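Local structure of putative GH105 family protein (Salmonella enterica subsp. enterica serovar Paratyphi A, 3QWT) at residues A228-G233 / D352-I357; W281-D286 / Y291-A296. The protein is of unknown function but may, like known GH105 enzymes, hydrolyse terminal unsaturated uronyl residues from oligosaccharides such as those of rhamnogalacturonan. All coordinates share one frame; numbering follows the deposited sequence.

Contact 1 of 2, residues A228-G233 / D352-I357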
loop_
_atom_site.group_PDB
_atom_site.type_symbol
_atom_site.label_atom_id
_atom_site.label_comp_id
_atom_site.label_asym_id
_atom_site.label_seq_id
_atom_site.Cartn_x
_atom_site.Cartn_y
_atom_site.Cartn_z
ATOM N N ALA A 228 -31.805 17.483 34.466
ATOM C CA ALA A 228 -32.671 18.155 33.511
ATOM C C ALA A 228 -32.575 17.565 32.109
ATOM O O ALA A 228 -31.491 17.446 31.533
ATOM C CB ALA A 228 -32.362 19.659 33.482
ATOM N N ARG A 229 -33.716 17.182 31.556
ATOM C CA ARG A 229 -33.725 16.708 30.190
ATOM C C ARG A 229 -34.066 17.913 29.335
ATOM O O ARG A 229 -35.179 18.058 28.824
ATOM C CB ARG A 229 -34.685 15.529 30.013
ATOM C CG ARG A 229 -34.283 14.352 30.881
ATOM C CD ARG A 229 -35.209 13.149 30.733
ATOM N NE ARG A 229 -34.747 12.037 31.560
ATOM C CZ ARG A 229 -35.166 11.812 32.804
ATOM N NH1 ARG A 229 -36.057 12.615 33.349
ATOM N NH2 ARG A 229 -34.697 10.786 33.503
ATOM N N TRP A 230 -33.077 18.785 29.203
ATOM C CA TRP A 230 -33.291 20.112 28.641
ATOM C C TRP A 230 -33.291 20.076 27.120
ATOM O O TRP A 230 -32.453 19.425 26.502
ATOM C CB TRP A 230 -32.238 21.073 29.183
ATOM C CG TRP A 230 -32.276 22.443 28.605
ATOM C CD1 TRP A 230 -33.341 23.280 28.578
ATOM C CD2 TRP A 230 -31.183 23.158 28.006
ATOM N NE1 TRP A 230 -32.991 24.465 27.982
ATOM C CE2 TRP A 230 -31.670 24.420 27.627
ATOM C CE3 TRP A 230 -29.843 22.846 27.746
ATOM C CZ2 TRP A 230 -30.872 25.379 26.998
ATOM C CZ3 TRP A 230 -29.038 23.807 27.118
ATOM C CH2 TRP A 230 -29.559 25.050 26.749
ATOM N N ALA A 231 -34.250 20.771 26.524
ATOM C CA ALA A 231 -34.468 20.696 25.083
ATOM C C ALA A 231 -33.271 21.161 24.248
ATOM O O ALA A 231 -32.671 20.368 23.517
ATOM C CB ALA A 231 -35.725 21.475 24.694
ATOM N N ARG A 232 -32.928 22.440 24.329
ATOM C CA ARG A 232 -31.844 22.948 23.490
ATOM C C ARG A 232 -30.581 22.065 23.583
ATOM O O ARG A 232 -29.976 21.726 22.567
ATOM C CB ARG A 232 -31.544 24.433 23.759
ATOM C CG ARG A 232 -30.357 24.931 22.904
ATOM C CD ARG A 232 -30.471 26.393 22.482
ATOM N NE ARG A 232 -30.361 27.306 23.615
ATOM C CZ ARG A 232 -31.360 28.052 24.069
ATOM N NH1 ARG A 232 -31.168 28.848 25.106
ATOM N NH2 ARG A 232 -32.547 28.009 23.479
ATOM N N GLY A 233 -30.213 21.669 24.798
ATOM C CA GLY A 233 -29.037 20.847 25.010
ATOM C C GLY A 233 -29.074 19.553 24.217
ATOM O O GLY A 233 -28.082 19.168 23.578
ATOM N N ASP A 352 -37.066 24.024 38.172
ATOM C CA ASP A 352 -37.649 25.347 38.024
ATOM C C ASP A 352 -36.708 26.289 37.269
ATOM O O ASP A 352 -37.155 27.104 36.457
ATOM C CB ASP A 352 -38.011 25.926 39.393
ATOM C CG ASP A 352 -39.383 25.480 39.873
ATOM O OD1 ASP A 352 -40.153 24.932 39.061
ATOM O OD2 ASP A 352 -39.696 25.696 41.060
ATOM N N PHE A 353 -35.406 26.160 37.532
ATOM C CA PHE A 353 -34.403 27.014 36.899
ATOM C C PHE A 353 -34.579 27.032 35.387
ATOM O O PHE A 353 -34.468 28.074 34.755
ATOM C CB PHE A 353 -32.990 26.549 37.265
ATOM C CG PHE A 353 -31.914 27.139 36.404
ATOM C CD1 PHE A 353 -31.209 28.260 36.815
ATOM C CD2 PHE A 353 -31.600 26.574 35.185
ATOM C CE1 PHE A 353 -30.204 28.802 36.020
ATOM C CE2 PHE A 353 -30.596 27.111 34.385
ATOM C CZ PHE A 353 -29.899 28.223 34.800
ATOM N N TYR A 354 -34.853 25.864 34.817
ATOM C CA TYR A 354 -35.023 25.735 33.378
ATOM C C TYR A 354 -36.364 26.279 32.939
ATOM O O TYR A 354 -36.498 26.796 31.829
ATOM C CB TYR A 354 -34.879 24.271 32.957
ATOM C CG TYR A 354 -33.461 23.791 33.100
ATOM C CD1 TYR A 354 -32.537 23.991 32.081
ATOM C CD2 TYR A 354 -33.033 23.181 34.265
ATOM C CE1 TYR A 354 -31.232 23.575 32.216
ATOM C CE2 TYR A 354 -31.731 22.767 34.416
ATOM C CZ TYR A 354 -30.834 22.960 33.385
ATOM O OH TYR A 354 -29.535 22.546 33.525
ATOM N N ARG A 355 -37.348 26.167 33.826
ATOM C CA ARG A 355 -38.709 26.577 33.521
ATOM C C ARG A 355 -38.848 28.085 33.340
ATOM O O ARG A 355 -39.657 28.532 32.533
ATOM C CB ARG A 355 -39.680 26.076 34.596
ATOM C CG ARG A 355 -39.822 24.556 34.632
ATOM C CD ARG A 355 -40.668 24.102 35.819
ATOM N NE ARG A 355 -40.850 22.650 35.848
ATOM C CZ ARG A 355 -40.481 21.864 36.861
ATOM N NH1 ARG A 355 -39.903 22.387 37.938
ATOM N NH2 ARG A 355 -40.690 20.554 36.797
ATOM N N HIS A 356 -38.042 28.859 34.060
ATOM C CA HIS A 356 -38.194 30.310 34.042
ATOM C C HIS A 356 -37.109 31.095 33.277
ATOM O O HIS A 356 -36.888 32.273 33.544
ATOM C CB HIS A 356 -38.348 30.842 35.470
ATOM C CG HIS A 356 -39.396 30.125 36.261
ATOM N ND1 HIS A 356 -39.112 29.431 37.417
ATOM C CD2 HIS A 356 -40.726 29.978 36.052
ATOM C CE1 HIS A 356 -40.222 28.891 37.889
ATOM N NE2 HIS A 356 -41.216 29.209 37.080
ATOM N N ILE A 357 -36.443 30.449 32.324
ATOM C CA ILE A 357 -35.514 31.155 31.444
ATOM C C ILE A 357 -36.268 32.165 30.569
ATOM O O ILE A 357 -37.268 31.822 29.951
ATOM C CB ILE A 357 -34.745 30.167 30.522
ATOM C CG1 ILE A 357 -33.919 29.185 31.350
ATOM C CG2 ILE A 357 -33.858 30.913 29.539
ATOM C CD1 ILE A 357 -32.742 29.815 32.040
#
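A228 and W230 both meet the ring of Y354 from the same side, A228 over the face and W230 obliquely. A228 CB lies 3.7 Å from the ring centroid of Y354 and 29° off its normal; its shortest approach, 3.3 Å to Y354 CE2, shows that the methyl is displaced toward the rim. W230 comes in near CD1 of the phenol, its own CD1 3.7 Å from Y354 CD1. The two ring planes meet obliquely at 43°, with 5.1 Å between the centroids of the W230 five-membered ring and the Y354 ring. W230 presents its indole this way with CG anti to the backbone N (chi1 175°). The fold is an alpha/alpha toroid, and here W230 is the N-cap residue of helix 231-248 while Y354 lies on the short helix 351-355. The indole is held from its other face by R232 CB and G233 N, in the first turn of its own helix. F353 CD2 covers the centre of the phenol face opposite A228. Further out, Y354 OH is hydrogen-bonded to H215 ND1 and G348 N, which fix the polar end of the ring, and H215 also meets the W230 ring.

Contact 2 of 2, residues W281-D286 / Y291-A296; sequences WHTLLD and YLEASA
Two backbone hydrogen bonds join T283 to Y291 and E293 to W281, closing a single antiparallel bridge in which H282 and L292 form a non-hydrogen-bonded pair with their CA atoms 4.2 Å apart. T283 N donates to Y291 O over 2.9 Å at an N-H...O angle of 160°, and E293 N donates to W281 O over 3.0 Å at 163°; both acceptors are met nearly along the C=O axis. CH-pi contacts flank the bridge. L292 CD2 stands over the imidazole face of H282, 3.6 Å from the centroid, while H282 ND1 is bonded to S290 O in the connecting turn. T283 CG2 lies above the centre of the Y291 ring at 4.0 Å, and the placement of Y291 CG between backbone N and carbonyl carbon (chi1 56°) brings the phenol under that methyl. The bridged hairpin leads straight into helix 294-309 of the toroid, with E293 as N-cap. Its carboxylate caps: E293 OE2 accepts from A296 N on its syn lone pair, 2.6 Å away. E293 OE1 accepts from S295 N, 3.1 Å away and out of the carboxylate plane, and from S295 OG, with S342 N a further donor. T283 CB meets E293 CB at 3.9 Å.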
loop_
_atom_site.group_PDB
_atom_site.type_symbol
_atom_site.label_atom_id
_atom_site.label_comp_id
_atom_site.label_asym_id
_atom_site.label_seq_id
_atom_site.Cartn_x
_atom_site.Cartn_y
_atom_site.Cartn_z
ATOM N N TRP A 281 -41.282 21.138 20.733
ATOM C CA TRP A 281 -40.943 20.365 21.926
ATOM C C TRP A 281 -40.872 21.248 23.153
ATOM O O TRP A 281 -40.475 22.409 23.052
ATOM C CB TRP A 281 -39.583 19.682 21.764
ATOM C CG TRP A 281 -39.625 18.430 21.016
ATOM C CD1 TRP A 281 -39.752 17.165 21.525
ATOM C CD2 TRP A 281 -39.520 18.288 19.602
ATOM N NE1 TRP A 281 -39.726 16.244 20.508
ATOM C CE2 TRP A 281 -39.585 16.906 19.316
ATOM C CE3 TRP A 281 -39.371 19.197 18.547
ATOM C CZ2 TRP A 281 -39.506 16.411 18.014
ATOM C CZ3 TRP A 281 -39.294 18.705 17.257
ATOM C CH2 TRP A 281 -39.364 17.324 17.001
ATOM N N HIS A 282 -41.225 20.681 24.310
ATOM C CA HIS A 282 -41.166 21.397 25.586
ATOM C C HIS A 282 -39.724 21.637 26.075
ATOM O O HIS A 282 -38.843 20.782 25.909
ATOM C CB HIS A 282 -41.978 20.654 26.645
ATOM C CG HIS A 282 -43.421 20.480 26.287
ATOM N ND1 HIS A 282 -44.371 21.454 26.522
ATOM C CD2 HIS A 282 -44.082 19.441 25.721
ATOM C CE1 HIS A 282 -45.551 21.023 26.116
ATOM N NE2 HIS A 282 -45.405 19.802 25.631
ATOM N N THR A 283 -39.495 22.804 26.675
ATOM C CA THR A 283 -38.151 23.226 27.066
ATOM C C THR A 283 -37.569 22.286 28.119
ATOM O O THR A 283 -36.352 22.073 28.179
ATOM C CB THR A 283 -38.116 24.696 27.537
ATOM O OG1 THR A 283 -36.768 25.167 27.524
ATOM C CG2 THR A 283 -38.695 24.842 28.940
ATOM N N LEU A 284 -38.439 21.725 28.950
ATOM C CA LEU A 284 -38.103 20.491 29.647
ATOM C C LEU A 284 -38.885 19.420 28.928
ATOM O O LEU A 284 -40.118 19.383 29.016
ATOM C CB LEU A 284 -38.488 20.537 31.113
ATOM C CG LEU A 284 -37.433 20.857 32.170
ATOM C CD1 LEU A 284 -36.061 21.083 31.572
ATOM C CD2 LEU A 284 -37.877 22.043 33.015
ATOM N N LEU A 285 -38.163 18.563 28.209
ATOM C CA LEU A 285 -38.758 17.665 27.228
ATOM C C LEU A 285 -39.797 16.732 27.816
ATOM O O LEU A 285 -40.729 16.344 27.123
ATOM C CB LEU A 285 -37.690 16.830 26.523
ATOM C CG LEU A 285 -36.689 17.561 25.618
ATOM C CD1 LEU A 285 -35.540 16.599 25.182
ATOM C CD2 LEU A 285 -37.387 18.183 24.403
ATOM N N ASP A 286 -39.608 16.342 29.074
ATOM C CA ASP A 286 -40.517 15.411 29.746
ATOM C C ASP A 286 -41.492 16.141 30.689
ATOM O O ASP A 286 -42.104 15.530 31.569
ATOM C CB ASP A 286 -39.723 14.326 30.489
ATOM C CG ASP A 286 -38.784 14.897 31.549
ATOM O OD1 ASP A 286 -38.399 16.087 31.457
ATOM O OD2 ASP A 286 -38.426 14.147 32.478
ATOM N N TYR A 291 -42.909 25.668 28.878
ATOM C CA TYR A 291 -43.190 26.329 27.621
ATOM C C TYR A 291 -42.507 25.567 26.483
ATOM O O TYR A 291 -41.503 24.882 26.684
ATOM C CB TYR A 291 -42.806 27.816 27.644
ATOM C CG TYR A 291 -41.370 28.179 28.006
ATOM C CD1 TYR A 291 -40.349 28.093 27.068
ATOM C CD2 TYR A 291 -41.053 28.678 29.270
ATOM C CE1 TYR A 291 -39.042 28.463 27.383
ATOM C CE2 TYR A 291 -39.750 29.048 29.597
ATOM C CZ TYR A 291 -38.752 28.935 28.648
ATOM O OH TYR A 291 -37.463 29.294 28.959
ATOM N N LEU A 292 -43.092 25.644 25.297
ATOM C CA LEU A 292 -42.464 25.106 24.108
ATOM C C LEU A 292 -41.255 25.978 23.767
ATOM O O LEU A 292 -41.245 27.167 24.067
ATOM C CB LEU A 292 -43.470 25.106 22.961
ATOM C CG LEU A 292 -44.720 24.280 23.253
ATOM C CD1 LEU A 292 -45.771 24.536 22.209
ATOM C CD2 LEU A 292 -44.364 22.804 23.310
ATOM N N GLU A 293 -40.227 25.394 23.158
ATOM C CA GLU A 293 -39.052 26.174 22.819
ATOM C C GLU A 293 -38.629 25.916 21.372
ATOM O O GLU A 293 -38.274 24.793 20.981
ATOM C CB GLU A 293 -37.928 25.900 23.819
ATOM C CG GLU A 293 -36.882 27.000 23.920
ATOM C CD GLU A 293 -35.929 27.014 22.732
ATOM O OE1 GLU A 293 -35.599 28.104 22.230
ATOM O OE2 GLU A 293 -35.506 25.932 22.301
ATOM N N ALA A 294 -38.677 26.983 20.589
ATOM C CA ALA A 294 -38.469 26.936 19.149
ATOM C C ALA A 294 -37.044 26.595 18.673
ATOM O O ALA A 294 -36.869 25.929 17.653
ATOM C CB ALA A 294 -38.935 28.247 18.524
ATOM N N SER A 295 -36.026 27.047 19.391
ATOM C CA SER A 295 -34.674 26.873 18.880
ATOM C C SER A 295 -34.230 25.420 19.037
ATOM O O SER A 295 -33.631 24.842 18.127
ATOM C CB SER A 295 -33.687 27.840 19.537
ATOM O OG SER A 295 -33.518 27.585 20.920
ATOM N N ALA A 296 -34.526 24.835 20.192
ATOM C CA ALA A 296 -34.307 23.402 20.398
ATOM C C ALA A 296 -35.072 22.638 19.327
ATOM O O ALA A 296 -34.515 21.780 18.640
ATOM C CB ALA A 296 -34.772 22.981 21.793
#

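Overall arrangement
The two contacts have centres about 8 Å apart, on the same side of the chain's centre and in the part of the chain that belongs to glycosyl hydrolase family 88. In chain order 228-233 comes first, then both segments of contact 2, then 352-357, so the local hairpin of contact 2 falls between the distant partners of contact 1. Each contact includes a helix start, of 231-248 and of 294-309 respectively. A296, in the first turn of 294-309, packs on A231 and R232 at the start of 231-248. A probable hydrogen bond from R232 NH2 to S295 OG, 2.8 Å, joins these two starts; another, I357 O to Y291 OH at 2.7 Å, links the residues after helix 351-355 to the loop before 294-309.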